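UlvanLyase-PL25 (PDB 5UAS) degrades ulvan, the sulfated rhamnose- and uronic-acid-rich cell-wall polysaccharide of green seaweeds, as a beta-propeller polysaccharide lyase of family PL25. Local coordinates at residues P60-Y65 / G88-G93; N32-P37 / S435-K440; D219-W224 / Y237-C242; T256-V261 / W303-S308. All blocks are in the same frame, centred on the assembly; numbering follows the deposited sequence.

How the contacts relate
The four contacts fall into two pairs on the sugar-binding side of the propeller. Contacts 1 and 2 adjoin, with centres about 12 Å apart, and meet where Pro-60 packs on Asn-32 and Val-34. Contacts 3 and 4, about 7 Å apart by centres, are joined because strand 232-243 of contact 3 and strand 258-267 of contact 4 are neighbours in one sheet. The pairs lie about 25 to 27 Å apart by centres, and the bound glycan spans between them: Asn-36 of contact 2 and Phe-305 of contact 4 touch the same sulfated rhamnose, while Tyr-222 of contact 3 holds a glucuronate. Contact 1 is further off, the Glu-62 side chain about 8 Å from that rhamnose.

Contact 1. Residues P60-Y65 / G88-G93; sequences PKEDPY and GRRDGG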
# COMPACT_ATOMS: atom_id res chain seq x y z
N PRO A 60 -7.33 15.63 -8.24
CA PRO A 60 -6.82 16.37 -9.39
C PRO A 60 -5.37 16.78 -9.21
O PRO A 60 -4.94 17.16 -8.12
CB PRO A 60 -7.74 17.60 -9.43
CG PRO A 60 -9.04 17.07 -8.89
CD PRO A 60 -8.67 16.07 -7.83
N LYS A 61 -4.64 16.72 -10.33
CA LYS A 61 -3.19 16.99 -10.38
C LYS A 61 -2.41 16.12 -9.39
O LYS A 61 -1.30 16.47 -8.96
CB LYS A 61 -2.91 18.48 -10.17
CG LYS A 61 -3.61 19.34 -11.23
CD LYS A 61 -3.95 20.70 -10.68
CE LYS A 61 -2.99 21.75 -11.22
NZ LYS A 61 -3.71 22.90 -11.85
N GLU A 62 -2.98 14.97 -9.05
CA GLU A 62 -2.36 13.98 -8.16
C GLU A 62 -2.15 14.54 -6.76
O GLU A 62 -1.31 14.04 -6.00
CB GLU A 62 -1.04 13.45 -8.74
CG GLU A 62 -1.25 12.88 -10.17
CD GLU A 62 -0.06 12.06 -10.67
OE1 GLU A 62 0.52 11.25 -9.90
OE2 GLU A 62 0.28 12.24 -11.86
N ASP A 63 -2.89 15.62 -6.42
CA ASP A 63 -2.77 16.17 -5.08
C ASP A 63 -3.53 15.30 -4.08
O ASP A 63 -4.51 14.64 -4.44
CB ASP A 63 -3.33 17.59 -5.03
CG ASP A 63 -2.52 18.59 -5.84
OD1 ASP A 63 -1.29 18.40 -6.01
OD2 ASP A 63 -3.11 19.58 -6.29
N PRO A 64 -3.10 15.28 -2.82
CA PRO A 64 -3.78 14.45 -1.83
C PRO A 64 -5.04 15.14 -1.33
O PRO A 64 -5.01 16.33 -0.98
CB PRO A 64 -2.75 14.31 -0.71
CG PRO A 64 -1.92 15.63 -0.84
CD PRO A 64 -1.85 15.88 -2.32
N TYR A 65 -6.14 14.39 -1.28
CA TYR A 65 -7.38 14.91 -0.72
C TYR A 65 -7.78 14.07 0.49
O TYR A 65 -7.55 12.85 0.53
CB TYR A 65 -8.52 14.92 -1.76
CG TYR A 65 -8.38 16.09 -2.72
CD1 TYR A 65 -7.45 16.05 -3.74
CD2 TYR A 65 -9.16 17.24 -2.58
CE1 TYR A 65 -7.29 17.11 -4.61
CE2 TYR A 65 -9.01 18.32 -3.43
CZ TYR A 65 -8.07 18.24 -4.46
OH TYR A 65 -7.87 19.28 -5.33
N GLY A 88 1.67 15.98 -10.48
CA GLY A 88 0.57 16.42 -11.31
C GLY A 88 0.90 17.61 -12.17
O GLY A 88 0.04 18.14 -12.88
N ARG A 89 2.16 18.04 -12.13
CA ARG A 89 2.60 19.25 -12.81
C ARG A 89 3.87 18.98 -13.60
O ARG A 89 4.72 19.85 -13.76
CB ARG A 89 2.77 20.38 -11.80
CG ARG A 89 1.48 20.57 -10.98
CD ARG A 89 1.63 21.41 -9.72
NE ARG A 89 0.32 21.77 -9.18
CZ ARG A 89 -0.47 20.97 -8.47
NH1 ARG A 89 -0.10 19.72 -8.19
NH2 ARG A 89 -1.65 21.42 -8.03
N ARG A 90 3.99 17.76 -14.12
CA ARG A 90 5.14 17.37 -14.94
C ARG A 90 4.96 17.86 -16.36
O ARG A 90 3.84 18.05 -16.84
CB ARG A 90 5.31 15.85 -14.94
CG ARG A 90 5.87 15.28 -13.66
CD ARG A 90 5.79 13.74 -13.62
NE ARG A 90 4.39 13.33 -13.56
CZ ARG A 90 3.75 12.67 -14.53
NH1 ARG A 90 4.40 12.31 -15.63
NH2 ARG A 90 2.46 12.37 -14.39
N ASP A 91 6.09 18.05 -17.05
CA ASP A 91 6.09 18.40 -18.47
C ASP A 91 6.16 17.10 -19.27
O ASP A 91 7.24 16.55 -19.49
CB ASP A 91 7.26 19.32 -18.80
CG ASP A 91 7.01 20.76 -18.36
OD1 ASP A 91 7.15 21.05 -17.15
OD2 ASP A 91 6.68 21.59 -19.23
N GLY A 92 5.00 16.60 -19.68
CA GLY A 92 4.95 15.40 -20.50
C GLY A 92 5.00 14.12 -19.69
O GLY A 92 4.65 14.07 -18.50
N GLY A 93 5.44 13.06 -20.36
CA GLY A 93 5.50 11.75 -19.74
C GLY A 93 4.12 11.15 -19.56
O GLY A 93 3.14 11.57 -20.17
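Arg-89 grips the carboxylate of Asp-63 end-on, one nitrogen to each oxygen. NH2 of Arg-89 reaches Asp-63 OD2 at 2.9 Å in a nearly straight bond (170°) on the syn lone pair, and Arg-89 NH1 reaches Asp-63 OD1 at 2.8 Å from slightly out of plane. The two flat groups are thus almost coplanar. The aliphatic chain of Lys-61 lies over one face of the guanidinium, its CE 3.5 Å from Arg-89 NH2; bends at the third and fourth torsions leave Lys-61 NZ 4.6 Å from Arg-89 NH2, a like charge. The backbones are close enough for a CA-H...O contact from Gly-88 CA to Lys-61 O (3.0 Å). A weaker salt bridge joins Arg-90 NH2 to Glu-62 OE2 at 3.3 Å.

Both acids have further partners: Asp-63 is also bound by Arg-81 and the backbone N-H of Ser-85, while Glu-62 accepts the backbone N-H groups of Asp-97 (to OE2) and substrate-binding Asn-98 (to OE1). Glu-62 is therefore a likely second-shell support for that loop. Arg-90 is steadied by the carbonyls of Leu-87 and Lys-94. Beyond Asp-63 the chain enters strand 64-70, between strands 52-58 and 76-81, and Pro-64 packs on strand 112-116 of the neighbouring sheet.

Contact 2. Residues N32-P37 / S435-K440; sequences NGVGNP and SDEGIK. With 83Y (3-O-sulfo-alpha-L-rhamnopyranose), chain C; GCD (4-deoxy-alpha-L-threo-hex-4-enopyranuronic acid), chain B.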
# COMPACT_ATOMS: atom_id res chain seq x y z
N ASN A 32 -13.76 13.17 -7.65
CA ASN A 32 -12.66 13.86 -8.32
C ASN A 32 -11.36 13.08 -8.29
O ASN A 32 -10.29 13.67 -8.48
CB ASN A 32 -12.45 15.26 -7.71
CG ASN A 32 -11.96 15.23 -6.30
OD1 ASN A 32 -11.98 14.19 -5.62
ND2 ASN A 32 -11.48 16.38 -5.83
N GLY A 33 -11.40 11.77 -8.09
CA GLY A 33 -10.18 10.99 -8.13
C GLY A 33 -9.57 10.96 -9.53
O GLY A 33 -10.27 11.13 -10.52
N VAL A 34 -8.24 10.74 -9.60
CA VAL A 34 -7.58 10.62 -10.91
C VAL A 34 -6.64 9.41 -10.90
O VAL A 34 -6.19 8.96 -9.85
CB VAL A 34 -6.79 11.89 -11.32
CG1 VAL A 34 -7.63 13.15 -11.12
CG2 VAL A 34 -5.48 12.00 -10.54
N GLY A 35 -6.37 8.89 -12.10
CA GLY A 35 -5.40 7.82 -12.25
C GLY A 35 -5.83 6.59 -11.47
O GLY A 35 -6.95 6.09 -11.64
N ASN A 36 -4.92 6.05 -10.66
CA ASN A 36 -5.26 5.08 -9.62
C ASN A 36 -5.32 5.85 -8.32
O ASN A 36 -4.27 6.27 -7.83
CB ASN A 36 -4.20 3.99 -9.53
CG ASN A 36 -4.22 3.05 -10.71
OD1 ASN A 36 -5.27 2.61 -11.13
ND2 ASN A 36 -3.05 2.73 -11.23
N PRO A 37 -6.50 6.12 -7.76
CA PRO A 37 -6.54 7.05 -6.62
C PRO A 37 -6.16 6.41 -5.31
O PRO A 37 -5.99 7.14 -4.33
CB PRO A 37 -8.01 7.51 -6.57
CG PRO A 37 -8.54 7.30 -8.02
CD PRO A 37 -7.80 6.02 -8.46
N SER A 435 -12.94 6.44 -16.50
CA SER A 435 -11.83 7.07 -17.18
C SER A 435 -10.76 7.35 -16.15
O SER A 435 -10.80 6.83 -15.03
CB SER A 435 -12.28 8.34 -17.90
OG SER A 435 -12.56 9.36 -16.96
N ASP A 436 -9.78 8.18 -16.50
CA ASP A 436 -8.73 8.45 -15.53
C ASP A 436 -8.92 9.78 -14.80
O ASP A 436 -8.00 10.21 -14.09
CB ASP A 436 -7.34 8.38 -16.19
CG ASP A 436 -7.18 9.33 -17.34
OD1 ASP A 436 -8.04 10.20 -17.54
OD2 ASP A 436 -6.16 9.22 -18.05
N GLU A 437 -10.08 10.42 -14.93
CA GLU A 437 -10.42 11.59 -14.12
C GLU A 437 -11.87 11.47 -13.66
O GLU A 437 -12.61 10.60 -14.13
CB GLU A 437 -10.17 12.89 -14.88
CG GLU A 437 -8.71 13.10 -15.33
CD GLU A 437 -8.52 14.44 -16.02
OE1 GLU A 437 -8.98 15.47 -15.47
OE2 GLU A 437 -7.92 14.49 -17.13
N GLY A 438 -12.25 12.32 -12.71
CA GLY A 438 -13.63 12.31 -12.22
C GLY A 438 -14.03 11.02 -11.55
O GLY A 438 -15.20 10.61 -11.64
N ILE A 439 -13.09 10.38 -10.86
CA ILE A 439 -13.29 9.03 -10.35
C ILE A 439 -14.05 9.07 -9.03
O ILE A 439 -13.66 9.78 -8.09
CB ILE A 439 -11.93 8.33 -10.19
CG1 ILE A 439 -11.31 8.14 -11.58
CG2 ILE A 439 -12.06 6.97 -9.47
CD1 ILE A 439 -9.89 7.54 -11.49
N LYS A 440 -15.15 8.32 -8.96
CA LYS A 440 -15.94 8.28 -7.74
C LYS A 440 -15.29 7.41 -6.67
O LYS A 440 -14.80 6.31 -6.94
CB LYS A 440 -17.37 7.81 -8.03
CG LYS A 440 -18.14 8.75 -8.94
CD LYS A 440 -19.56 8.19 -9.19
CE LYS A 440 -20.40 9.20 -9.98
NZ LYS A 440 -19.90 9.41 -11.36
C1 83Y C . 4.25 0.09 -9.69
C2 83Y C . 2.98 0.67 -9.10
C3 83Y C . 1.97 1.02 -10.22
C4 83Y C . 1.73 -0.14 -11.18
C5 83Y C . 3.05 -0.73 -11.63
C6 83Y C . 2.82 -2.01 -12.42
O1S 83Y C . -0.84 2.95 -8.60
O2 83Y C . 2.42 -0.26 -8.21
O2S 83Y C . -0.04 3.28 -10.94
O3 83Y C . 0.76 1.41 -9.60
O3S 83Y C . 1.38 3.70 -9.04
O5 83Y C . 3.95 -1.00 -10.55
S 83Y C . 0.28 2.89 -9.56
O4 83Y C . 1.06 0.33 -12.37
C1 GCD B . -0.35 0.06 -12.34
C2 GCD B . -1.02 0.93 -13.39
C3 GCD B . -0.40 0.63 -14.75
C4 GCD B . -0.33 -0.85 -14.99
C5 GCD B . -0.42 -1.74 -13.99
C6 GCD B . -0.39 -3.17 -14.28
O2 GCD B . -2.44 0.70 -13.41
O3 GCD B . 0.92 1.17 -14.88
O5 GCD B . -0.58 -1.32 -12.61
O6A GCD B . -0.35 -3.54 -15.47
O6B GCD B . -0.44 -3.98 -13.34
O HOH W 1 -10.78 14.41 -11.25
O HOH W 2 -8.35 5.49 -14.01
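Ile-439 lays its CD1 against the ring of Pro-37, 3.7 Å from Pro-37 CG, and the same methyl lies 3.3 Å from Gly-35 O. With CG1 anti to its own carbonyl carbon (chi1 -65°), the isoleucine runs over the turn that follows Gly-33. The backbone beneath forms a G1 beta bulge in which Gly-438 and Ile-439 both face Gly-33. Here strand 30-33, near the start of the modelled chain, pairs with strand 439-444, near the end of the chain, a ring closure of the kind known from beta-propellers.

Gly-33 and Ile-439 are an antiparallel hydrogen-bonded pair: Gly-33 N donates to Ile-439 O at 3.0 Å, and Ile-439 N to Gly-33 O at 2.9 Å. A third bond, from Gly-35 N to Asp-436 O (2.9 Å), holds the chain as it turns away from the sheet. Gly-438 has the positive phi expected of the first residue of a G1 bulge; Gly-35, also at positive phi, lies where the chain leaves the strand. One water links Gly-438 N to Asn-32 O, the latter bond weak; a second bridges Gly-35 O and Ser-435 O. Outside the sheet, Lys-95 forms salt bridges with both Asp-436 and Glu-437.

The turn thereby sets Asn-36 in the glycan pocket. Its backbone N donates to Asn-98 OD1, and its OD1 is met by Lys-433 NZ, which orients the side-chain amide. Asn-36 ND2 then donates twice, to O2 of the unsaturated uronate GCD at 3.0 Å and to sulfate oxygen O2S of the rhamnose 83Y at 3.1 Å.

Contact 3. Residues D219-W224 / Y237-C242; sequences DSWYAW and YDYHVC. With ZN (zinc ion), chain E; BDP (beta-D-glucopyranuronic acid), chain D.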
# COMPACT_ATOMS: atom_id res chain seq x y z
N ASP A 219 19.64 -5.62 -8.00
CA ASP A 219 18.67 -6.02 -6.97
C ASP A 219 17.75 -4.86 -6.59
O ASP A 219 18.21 -3.78 -6.22
CB ASP A 219 19.38 -6.49 -5.70
CG ASP A 219 20.17 -7.75 -5.88
OD1 ASP A 219 19.88 -8.58 -6.78
OD2 ASP A 219 21.11 -7.92 -5.08
N SER A 220 16.44 -5.12 -6.62
CA SER A 220 15.41 -4.13 -6.34
C SER A 220 14.27 -4.80 -5.60
O SER A 220 14.08 -6.02 -5.70
CB SER A 220 14.93 -3.48 -7.66
OG SER A 220 14.01 -2.42 -7.46
N TRP A 221 13.48 -4.00 -4.89
CA TRP A 221 12.52 -4.58 -3.95
C TRP A 221 11.23 -3.79 -3.90
O TRP A 221 11.19 -2.59 -4.19
CB TRP A 221 13.07 -4.61 -2.52
CG TRP A 221 14.35 -5.32 -2.37
CD1 TRP A 221 15.60 -4.74 -2.32
CD2 TRP A 221 14.55 -6.73 -2.19
NE1 TRP A 221 16.55 -5.71 -2.14
CE2 TRP A 221 15.94 -6.93 -2.06
CE3 TRP A 221 13.69 -7.83 -2.13
CZ2 TRP A 221 16.51 -8.22 -1.87
CZ3 TRP A 221 14.24 -9.09 -1.95
CH2 TRP A 221 15.65 -9.28 -1.82
N TYR A 222 10.19 -4.47 -3.44
CA TYR A 222 8.95 -3.80 -3.06
C TYR A 222 8.48 -4.41 -1.74
O TYR A 222 8.24 -5.61 -1.67
CB TYR A 222 7.86 -3.95 -4.15
CG TYR A 222 8.21 -3.26 -5.45
CD1 TYR A 222 8.88 -3.93 -6.46
CD2 TYR A 222 7.83 -1.94 -5.69
CE1 TYR A 222 9.20 -3.29 -7.67
CE2 TYR A 222 8.14 -1.30 -6.89
CZ TYR A 222 8.83 -1.98 -7.87
OH TYR A 222 9.17 -1.38 -9.08
N ALA A 223 8.31 -3.57 -0.72
CA ALA A 223 7.95 -4.02 0.62
C ALA A 223 6.58 -3.47 1.03
O ALA A 223 6.14 -2.44 0.53
CB ALA A 223 9.01 -3.58 1.64
N TRP A 224 5.93 -4.18 1.95
CA TRP A 224 4.73 -3.73 2.63
C TRP A 224 5.01 -3.93 4.11
O TRP A 224 5.26 -5.06 4.55
CB TRP A 224 3.51 -4.55 2.19
CG TRP A 224 2.15 -3.97 2.57
CD1 TRP A 224 1.35 -3.15 1.80
CD2 TRP A 224 1.44 -4.16 3.80
NE1 TRP A 224 0.21 -2.84 2.48
CE2 TRP A 224 0.23 -3.44 3.71
CE3 TRP A 224 1.72 -4.87 4.97
CZ2 TRP A 224 -0.69 -3.43 4.73
CZ3 TRP A 224 0.79 -4.85 5.99
CH2 TRP A 224 -0.41 -4.14 5.86
N TYR A 237 7.71 -8.73 1.27
CA TYR A 237 8.29 -8.04 0.13
C TYR A 237 8.48 -9.01 -1.00
O TYR A 237 8.69 -10.20 -0.77
CB TYR A 237 9.62 -7.34 0.47
CG TYR A 237 10.66 -8.12 1.26
CD1 TYR A 237 10.50 -8.31 2.62
CD2 TYR A 237 11.82 -8.56 0.65
CE1 TYR A 237 11.47 -8.96 3.36
CE2 TYR A 237 12.82 -9.21 1.40
CZ TYR A 237 12.63 -9.41 2.75
OH TYR A 237 13.60 -10.03 3.50
N ASP A 238 8.45 -8.48 -2.24
CA ASP A 238 8.88 -9.29 -3.37
C ASP A 238 10.11 -8.65 -4.00
O ASP A 238 10.51 -7.53 -3.67
CB ASP A 238 7.74 -9.56 -4.39
CG ASP A 238 7.17 -8.31 -5.05
OD1 ASP A 238 7.23 -7.23 -4.46
OD2 ASP A 238 6.61 -8.46 -6.18
N TYR A 239 10.76 -9.42 -4.87
CA TYR A 239 12.02 -9.02 -5.48
C TYR A 239 11.81 -8.58 -6.93
O TYR A 239 11.12 -9.25 -7.69
CB TYR A 239 13.03 -10.18 -5.45
CG TYR A 239 14.32 -9.91 -6.17
CD1 TYR A 239 15.31 -9.13 -5.58
CD2 TYR A 239 14.56 -10.45 -7.43
CE1 TYR A 239 16.50 -8.89 -6.25
CE2 TYR A 239 15.76 -10.22 -8.10
CZ TYR A 239 16.72 -9.44 -7.50
OH TYR A 239 17.90 -9.21 -8.17
N HIS A 240 12.43 -7.46 -7.31
CA HIS A 240 12.37 -6.94 -8.66
C HIS A 240 13.71 -7.19 -9.34
O HIS A 240 14.75 -6.71 -8.87
CB HIS A 240 12.01 -5.45 -8.64
CG HIS A 240 12.18 -4.75 -9.96
ND1 HIS A 240 11.68 -5.25 -11.15
CD2 HIS A 240 12.76 -3.55 -10.27
CE1 HIS A 240 11.97 -4.41 -12.13
NE2 HIS A 240 12.62 -3.37 -11.62
N VAL A 241 13.69 -7.95 -10.44
CA VAL A 241 14.87 -8.11 -11.28
C VAL A 241 14.94 -6.86 -12.16
O VAL A 241 14.20 -6.74 -13.14
CB VAL A 241 14.81 -9.39 -12.12
CG1 VAL A 241 16.17 -9.65 -12.78
CG2 VAL A 241 14.36 -10.58 -11.28
N CYS A 242 15.80 -5.92 -11.79
CA CYS A 242 15.84 -4.63 -12.47
C CYS A 242 16.88 -4.69 -13.58
O CYS A 242 18.06 -4.35 -13.39
CB CYS A 242 16.11 -3.50 -11.48
SG CYS A 242 15.73 -1.85 -12.15
ZN ZN E . 13.54 -1.77 -12.51
C1 BDP D . 7.25 2.97 -12.67
C2 BDP D . 6.49 1.72 -13.18
C3 BDP D . 6.67 0.66 -12.15
C4 BDP D . 6.22 1.09 -10.80
C5 BDP D . 6.90 2.34 -10.40
C6 BDP D . 8.25 2.23 -9.62
O2 BDP D . 5.11 2.06 -13.38
O3 BDP D . 8.00 0.11 -12.15
O4 BDP D . 4.81 1.13 -10.49
O5 BDP D . 6.88 3.38 -11.33
O6A BDP D . 8.58 1.18 -9.06
O6B BDP D . 8.99 3.23 -9.54
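Asp-219 OD1 is gripped by two groups: the hydroxyl of Tyr-239, whose OH donates to it in a very short bond of 2.5 Å, and the guanidinium of Arg-287. The strands beneath, 217-227 and 232-243, form an antiparallel hairpin in which Ser-220 with His-240 and Tyr-222 with Asp-238 are successive hydrogen-bonded pairs. His-240 N donates to Ser-220 O at 2.7 Å, and the reverse bond from Ser-220 N to His-240 O is weak.

Side chains alternate between two faces. On the face of Asp-219, Trp-221, Tyr-237 and Tyr-239 an aromatic cluster forms: both tyrosines turn an edge toward the face of Trp-221, Tyr-239 edge-to-face with its CD1 over the rim of the indole (centroids 5.1 Å apart from the Trp-221 six-membered ring) and Tyr-237 with an offset. Tyr-237 CD2 comes within 3.4 Å of Trp-221 CE3. Helix 287-293 covers this cluster.

The other face is polar. Tyr-222 and His-240 lie side by side, pointing the same way with their planes oblique, and Tyr-222 OH donates to O6A of the glucuronate BDP at 2.6 Å. His-240 takes CG anti to its backbone N (chi1 168°), sending NE2 to the zinc ion at 2.0 Å, while Cys-242 SG binds it at 2.2 Å. His-184 and His-254 complete the site. A hydrogen bond from His-240 ND1 to the carbonyl of Glu-257 fixes the ring's rotation. Ser-220 OG sits at the edge of this ring and is hydrogen-bonded to the carbonyl of His-184.

One hairpin therefore carries two zinc ligands and a substrate-binding tyrosine. The four protein ligands, one cysteine and three histidines, are consistent with the structural role assigned to this zinc, which would fix the strand beside the bound uronate.

Contact 4. Residues T256-V261 / W303-S308; sequences TERHDV and WTFNGS. With 83Y (3-O-sulfo-alpha-L-rhamnopyranose), chain C.
A bend at the third torsion of Arg-258 (chi3 64°) turns its guanidinium back over residues 304-306, and Phe-305, with CG anti to the backbone N (chi1 -176°), brings its ring obliquely across the guanidinium. Arg-258 NH1 lies 3.5 Å from Phe-305 CD1, the two planes 43° apart. Phe-305 then turns its edge to the sugar, with CE1 3.3 Å from O2 of the sulfated rhamnose 83Y.

The strands belong to successive sheets of the propeller. A single backbone bond joins the segments, from Thr-304 N to Arg-258 O at 2.9 Å, and a CA-H...O contact from Trp-303 CA reaches the same oxygen. A water bridges the segments, donating to Thr-256 O (2.7 Å) and Thr-304 O (2.9 Å).

At the other end Trp-303 lies broadside under the loop: Glu-257 CA sits over the face of its six-membered ring, 3.5 Å from the centroid, a CH-pi contact. The extended Glu-257 chain continues across the indole and receives His-259 NE2 on OE2 through its anti lone pair, a short 2.5 Å bond lying in the imidazole plane. The carbonyl of Leu-302 takes the other ring nitrogen of His-259, fixing the ring's rotation.

Asp-238 of the adjoining strand pairs through OD2 with both Arg-258 NE and Thr-304 OG1, and Arg-258 makes a cation-pi contact with Tyr-222. The buried arginine is thus balanced by a carboxylate. Its edge faces O5 of the sulfated rhamnose, and its charge, shared with Asp-238, probably makes this side of the pocket more favourable to an anionic chain.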
# COMPACT_ATOMS: atom_id res chain seq x y z
N THR A 256 8.78 -4.78 -15.55
CA THR A 256 8.39 -4.83 -14.14
C THR A 256 8.60 -6.22 -13.52
O THR A 256 7.98 -6.51 -12.49
CB THR A 256 6.93 -4.40 -13.95
OG1 THR A 256 6.04 -5.35 -14.56
CG2 THR A 256 6.69 -3.00 -14.55
N GLU A 257 9.45 -7.06 -14.12
CA GLU A 257 9.63 -8.43 -13.64
C GLU A 257 9.89 -8.46 -12.13
O GLU A 257 10.86 -7.86 -11.64
CB GLU A 257 10.78 -9.12 -14.39
CG GLU A 257 11.08 -10.52 -13.86
CD GLU A 257 12.09 -11.31 -14.71
OE1 GLU A 257 12.60 -10.77 -15.72
OE2 GLU A 257 12.36 -12.47 -14.36
N ARG A 258 9.04 -9.17 -11.40
CA ARG A 258 9.20 -9.36 -9.96
C ARG A 258 8.93 -10.83 -9.66
O ARG A 258 8.15 -11.49 -10.37
CB ARG A 258 8.23 -8.46 -9.17
CG ARG A 258 8.49 -6.94 -9.37
CD ARG A 258 7.21 -6.10 -9.16
NE ARG A 258 6.70 -6.17 -7.78
CZ ARG A 258 5.93 -5.25 -7.21
NH1 ARG A 258 5.58 -4.14 -7.89
NH2 ARG A 258 5.54 -5.42 -5.94
N HIS A 259 9.60 -11.38 -8.64
CA HIS A 259 9.30 -12.75 -8.26
C HIS A 259 9.31 -12.90 -6.75
O HIS A 259 9.93 -12.11 -6.02
CB HIS A 259 10.31 -13.77 -8.81
CG HIS A 259 10.50 -13.71 -10.29
ND1 HIS A 259 9.57 -14.21 -11.18
CD2 HIS A 259 11.53 -13.24 -11.03
CE1 HIS A 259 10.02 -14.02 -12.42
NE2 HIS A 259 11.21 -13.45 -12.34
N ASP A 260 8.64 -13.97 -6.30
CA ASP A 260 8.74 -14.56 -4.96
C ASP A 260 8.16 -13.67 -3.88
O ASP A 260 7.74 -12.53 -4.14
CB ASP A 260 10.21 -14.88 -4.64
CG ASP A 260 10.85 -15.83 -5.65
OD1 ASP A 260 10.13 -16.67 -6.25
OD2 ASP A 260 12.07 -15.75 -5.82
N VAL A 261 8.11 -14.16 -2.64
CA VAL A 261 7.71 -13.27 -1.55
C VAL A 261 8.47 -13.68 -0.29
O VAL A 261 8.72 -14.87 -0.06
CB VAL A 261 6.16 -13.26 -1.36
CG1 VAL A 261 5.59 -14.63 -0.96
CG2 VAL A 261 5.73 -12.14 -0.40
N TRP A 303 5.33 -13.93 -12.33
CA TRP A 303 5.67 -12.56 -11.96
C TRP A 303 4.73 -12.08 -10.87
O TRP A 303 3.52 -12.34 -10.90
CB TRP A 303 5.55 -11.62 -13.16
CG TRP A 303 6.58 -11.74 -14.25
CD1 TRP A 303 7.32 -12.84 -14.59
CD2 TRP A 303 6.98 -10.69 -15.15
NE1 TRP A 303 8.16 -12.54 -15.64
CE2 TRP A 303 7.98 -11.22 -15.99
CE3 TRP A 303 6.60 -9.34 -15.30
CZ2 TRP A 303 8.58 -10.46 -17.00
CZ3 TRP A 303 7.22 -8.59 -16.30
CH2 TRP A 303 8.19 -9.15 -17.13
N THR A 304 5.28 -11.35 -9.90
CA THR A 304 4.54 -11.01 -8.69
C THR A 304 4.18 -9.54 -8.66
O THR A 304 4.77 -8.70 -9.35
CB THR A 304 5.36 -11.37 -7.45
OG1 THR A 304 6.67 -10.79 -7.56
CG2 THR A 304 5.48 -12.88 -7.34
N PHE A 305 3.20 -9.23 -7.82
CA PHE A 305 2.88 -7.87 -7.42
C PHE A 305 2.52 -7.97 -5.96
O PHE A 305 1.62 -8.73 -5.60
CB PHE A 305 1.73 -7.28 -8.27
CG PHE A 305 1.44 -5.85 -7.97
CD1 PHE A 305 2.23 -4.86 -8.54
CD2 PHE A 305 0.38 -5.50 -7.15
CE1 PHE A 305 2.02 -3.53 -8.25
CE2 PHE A 305 0.13 -4.16 -6.87
CZ PHE A 305 0.94 -3.16 -7.45
N ASN A 306 3.24 -7.25 -5.11
CA ASN A 306 3.14 -7.50 -3.67
C ASN A 306 1.76 -7.14 -3.14
O ASN A 306 1.04 -6.29 -3.68
CB ASN A 306 4.23 -6.73 -2.91
CG ASN A 306 4.47 -7.29 -1.51
OD1 ASN A 306 4.19 -8.46 -1.27
ND2 ASN A 306 4.93 -6.44 -0.59
N GLY A 307 1.38 -7.81 -2.05
CA GLY A 307 0.15 -7.54 -1.33
C GLY A 307 0.41 -6.98 0.06
O GLY A 307 0.92 -5.87 0.18
N SER A 308 0.08 -7.73 1.10
CA SER A 308 0.15 -7.23 2.48
C SER A 308 0.42 -8.43 3.39
O SER A 308 0.44 -9.57 2.93
CB SER A 308 -1.16 -6.51 2.84
OG SER A 308 -2.24 -7.42 2.77
C1 83Y C . 4.25 0.09 -9.69
C2 83Y C . 2.98 0.67 -9.10
C3 83Y C . 1.97 1.02 -10.22
C4 83Y C . 1.73 -0.14 -11.18
C5 83Y C . 3.05 -0.73 -11.63
C6 83Y C . 2.82 -2.01 -12.42
O1S 83Y C . -0.84 2.95 -8.60
O2 83Y C . 2.42 -0.26 -8.21
O2S 83Y C . -0.04 3.28 -10.94
O3 83Y C . 0.76 1.41 -9.60
O3S 83Y C . 1.38 3.70 -9.04
O5 83Y C . 3.95 -1.00 -10.55
S 83Y C . 0.28 2.89 -9.56
O4 83Y C . 1.06 0.33 -12.37
O HOH W 3 5.84 -8.08 -11.98